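Local coordinates for autoinducer 2 sensor kinase/phosphatase LuxQ (Vibrio cholerae, PDB 3C38), which senses the autoinducer AI-2 through the periplasmic binding protein LuxP and switches between histidine kinase and phosphatase activity in quorum sensing, at residues F101-L109 with T127-I136. Residues are numbered along the deposited sequence; the frame is centred on the assembly and turned at random.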
# COMPACT_ATOMS: atom_id res chain seq x y z
N PHE A 101 10.11 -11.45 0.49
CA PHE A 101 10.69 -10.80 -0.67
C PHE A 101 11.00 -9.35 -0.36
O PHE A 101 11.87 -8.74 -0.99
CB PHE A 101 9.74 -10.86 -1.86
CG PHE A 101 10.13 -9.94 -2.99
CD1 PHE A 101 11.25 -10.20 -3.76
CD2 PHE A 101 9.41 -8.77 -3.24
CE1 PHE A 101 11.65 -9.33 -4.77
CE2 PHE A 101 9.79 -7.89 -4.24
CZ PHE A 101 10.92 -8.17 -5.01
N TYR A 102 10.27 -8.78 0.60
CA TYR A 102 10.49 -7.40 0.97
C TYR A 102 11.45 -7.26 2.14
O TYR A 102 11.68 -6.17 2.64
CB TYR A 102 9.16 -6.72 1.31
CG TYR A 102 8.25 -6.56 0.13
CD1 TYR A 102 7.21 -7.45 -0.11
CD2 TYR A 102 8.44 -5.51 -0.77
CE1 TYR A 102 6.37 -7.31 -1.20
CE2 TYR A 102 7.61 -5.35 -1.88
CZ TYR A 102 6.57 -6.25 -2.09
OH TYR A 102 5.74 -6.08 -3.17
N GLY A 103 12.03 -8.38 2.56
CA GLY A 103 12.97 -8.35 3.66
C GLY A 103 12.30 -8.10 5.00
O GLY A 103 12.93 -7.64 5.95
N ILE A 104 11.00 -8.41 5.06
CA ILE A 104 10.23 -8.25 6.28
C ILE A 104 10.33 -9.57 7.04
O ILE A 104 10.03 -10.63 6.50
CB ILE A 104 8.75 -7.96 5.98
CG1 ILE A 104 8.63 -6.70 5.11
CG2 ILE A 104 7.99 -7.78 7.27
CD1 ILE A 104 7.20 -6.34 4.73
N ALA A 105 10.77 -9.50 8.29
CA ALA A 105 10.93 -10.70 9.11
C ALA A 105 9.60 -11.13 9.71
O ALA A 105 8.84 -10.31 10.22
CB ALA A 105 11.94 -10.45 10.21
N GLN A 106 9.34 -12.43 9.65
CA GLN A 106 8.10 -12.99 10.18
C GLN A 106 7.70 -12.37 11.53
O GLN A 106 6.52 -12.18 11.80
CB GLN A 106 8.26 -14.50 10.32
CG GLN A 106 6.96 -15.30 10.30
CD GLN A 106 6.25 -15.22 8.96
OE1 GLN A 106 6.88 -15.25 7.90
NE2 GLN A 106 4.92 -15.14 9.00
N GLN A 107 8.69 -12.05 12.36
CA GLN A 107 8.41 -11.48 13.68
C GLN A 107 7.92 -10.04 13.61
O GLN A 107 7.14 -9.61 14.47
CB GLN A 107 9.67 -11.53 14.55
CG GLN A 107 10.48 -12.80 14.39
CD GLN A 107 11.28 -12.82 13.09
OE1 GLN A 107 12.18 -11.99 12.90
NE2 GLN A 107 10.95 -13.75 12.20
N GLU A 108 8.38 -9.28 12.62
CA GLU A 108 7.94 -7.90 12.47
C GLU A 108 6.48 -7.90 12.02
O GLU A 108 5.71 -7.00 12.35
CB GLU A 108 8.80 -7.17 11.43
CG GLU A 108 10.23 -6.88 11.89
CD GLU A 108 10.27 -6.14 13.22
OE1 GLU A 108 9.46 -5.22 13.41
OE2 GLU A 108 11.13 -6.48 14.06
N LEU A 109 6.11 -8.94 11.28
CA LEU A 109 4.75 -9.10 10.79
C LEU A 109 3.83 -9.24 12.00
O LEU A 109 2.72 -8.71 12.01
CB LEU A 109 4.68 -10.34 9.90
CG LEU A 109 3.79 -10.25 8.66
CD1 LEU A 109 4.23 -9.09 7.79
CD2 LEU A 109 3.87 -11.55 7.88
N THR A 127 8.08 -0.75 8.91
CA THR A 127 8.73 -1.88 9.54
C THR A 127 10.18 -1.99 9.13
O THR A 127 10.55 -1.60 8.02
CB THR A 127 8.02 -3.20 9.17
OG1 THR A 127 8.53 -4.26 9.98
CG2 THR A 127 8.28 -3.55 7.72
N PRO A 128 11.04 -2.50 10.03
CA PRO A 128 12.46 -2.65 9.72
C PRO A 128 12.58 -3.78 8.71
O PRO A 128 11.87 -4.78 8.80
CB PRO A 128 13.07 -3.03 11.06
CG PRO A 128 12.18 -2.33 12.04
CD PRO A 128 10.81 -2.64 11.48
N SER A 129 13.46 -3.60 7.73
CA SER A 129 13.66 -4.62 6.72
C SER A 129 15.12 -5.01 6.80
O SER A 129 15.75 -4.83 7.83
CB SER A 129 13.33 -4.06 5.34
OG SER A 129 13.32 -5.08 4.36
N GLU A 130 15.66 -5.56 5.72
CA GLU A 130 17.07 -5.94 5.70
C GLU A 130 17.86 -4.69 5.34
O GLU A 130 19.01 -4.75 4.90
CB GLU A 130 17.32 -7.05 4.67
CG GLU A 130 16.93 -6.67 3.24
CD GLU A 130 17.19 -7.79 2.25
OE1 GLU A 130 16.61 -8.89 2.43
OE2 GLU A 130 17.96 -7.58 1.29
N GLY A 131 17.21 -3.55 5.54
CA GLY A 131 17.84 -2.28 5.26
C GLY A 131 16.98 -1.15 5.79
O GLY A 131 16.45 -1.22 6.90
N LYS A 132 16.85 -0.10 4.98
CA LYS A 132 16.04 1.04 5.36
C LYS A 132 14.64 0.57 5.77
O LYS A 132 14.20 -0.52 5.38
CB LYS A 132 15.93 2.01 4.18
CG LYS A 132 15.31 1.41 2.91
CD LYS A 132 15.13 2.49 1.84
CE LYS A 132 14.22 2.03 0.71
NZ LYS A 132 13.89 3.14 -0.24
N SER A 133 13.95 1.38 6.56
CA SER A 133 12.62 1.02 7.01
C SER A 133 11.64 1.04 5.83
O SER A 133 11.66 1.96 5.01
CB SER A 133 12.15 1.98 8.10
OG SER A 133 11.91 3.27 7.57
N VAL A 134 10.81 0.01 5.76
CA VAL A 134 9.81 -0.13 4.72
C VAL A 134 8.48 0.49 5.15
O VAL A 134 7.98 0.20 6.24
CB VAL A 134 9.60 -1.62 4.39
CG1 VAL A 134 8.37 -1.81 3.55
CG2 VAL A 134 10.83 -2.16 3.68
N HIS A 135 7.92 1.35 4.30
CA HIS A 135 6.63 1.99 4.57
C HIS A 135 5.50 1.17 3.93
O HIS A 135 5.54 0.83 2.74
CB HIS A 135 6.66 3.43 4.06
CG HIS A 135 7.62 4.30 4.81
ND1 HIS A 135 7.23 5.07 5.89
CD2 HIS A 135 8.96 4.45 4.70
CE1 HIS A 135 8.30 5.65 6.41
NE2 HIS A 135 9.36 5.29 5.71
N ILE A 136 4.49 0.83 4.73
CA ILE A 136 3.40 -0.01 4.28
C ILE A 136 2.03 0.51 4.66
O ILE A 136 1.84 1.03 5.75
CB ILE A 136 3.51 -1.40 4.90
CG1 ILE A 136 4.94 -1.91 4.76
CG2 ILE A 136 2.51 -2.36 4.26
CD1 ILE A 136 5.19 -3.23 5.49
O HOH W 1 11.97 -7.25 9.18
O HOH W 2 7.00 -4.16 12.60
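The ring of Tyr102 carries Phe101 on one face, with CD2 of Phe101 3.8 Å above the plane and over its centre, while Tyr102 CE1 lies in plane at the edge of the Phe101 ring, an edge-to-face arrangement. Toward the hairpin loop around Ser129, Tyr102 offers its backbone: Ser129 OG donates to Tyr102 O at 2.6 Å, in the carbonyl plane and on a lone pair, with a C=O...donor angle of 139°. Here a beta-hairpin of the LuxQ periplasmic domain, a member of the Cache clan, meets the segment leading into helix 106-115, and the joint shows how a loop can be fastened by backbone oxygens and water. Strands 123-127 and 134-143 close the hairpin by paired backbone bonds between Thr127 and Val134. Gly103, at positive phi, lies against Ser129 and Glu130, and its O receives a CA-H...O contact from Ser129 CA. Deeper in, the tips of Ile104 and Ile136 meet CD1 to CD1 at 3.8 Å, and the side chains of Ile104 and Thr127 cross at about a right angle, CG1 of Ile104 lying against CG2 of Thr127; Leu83 of strand 83-88 also touches Ile104. Glu108, bent at chi2 (-54°), brings OE1 to 3.5 Å from Pro128 CD, and its CB packs on Thr127 OG1. Two waters complete the seam. One accepts from the N-cap residue Ala105 through its N and donates to Pro128 O. The other accepts from Thr127 OG1, set anti to the backbone N (chi1 -170°), and donates both to Glu108 O at 3.1 Å and to Glu108 OE1 at 2.8 Å.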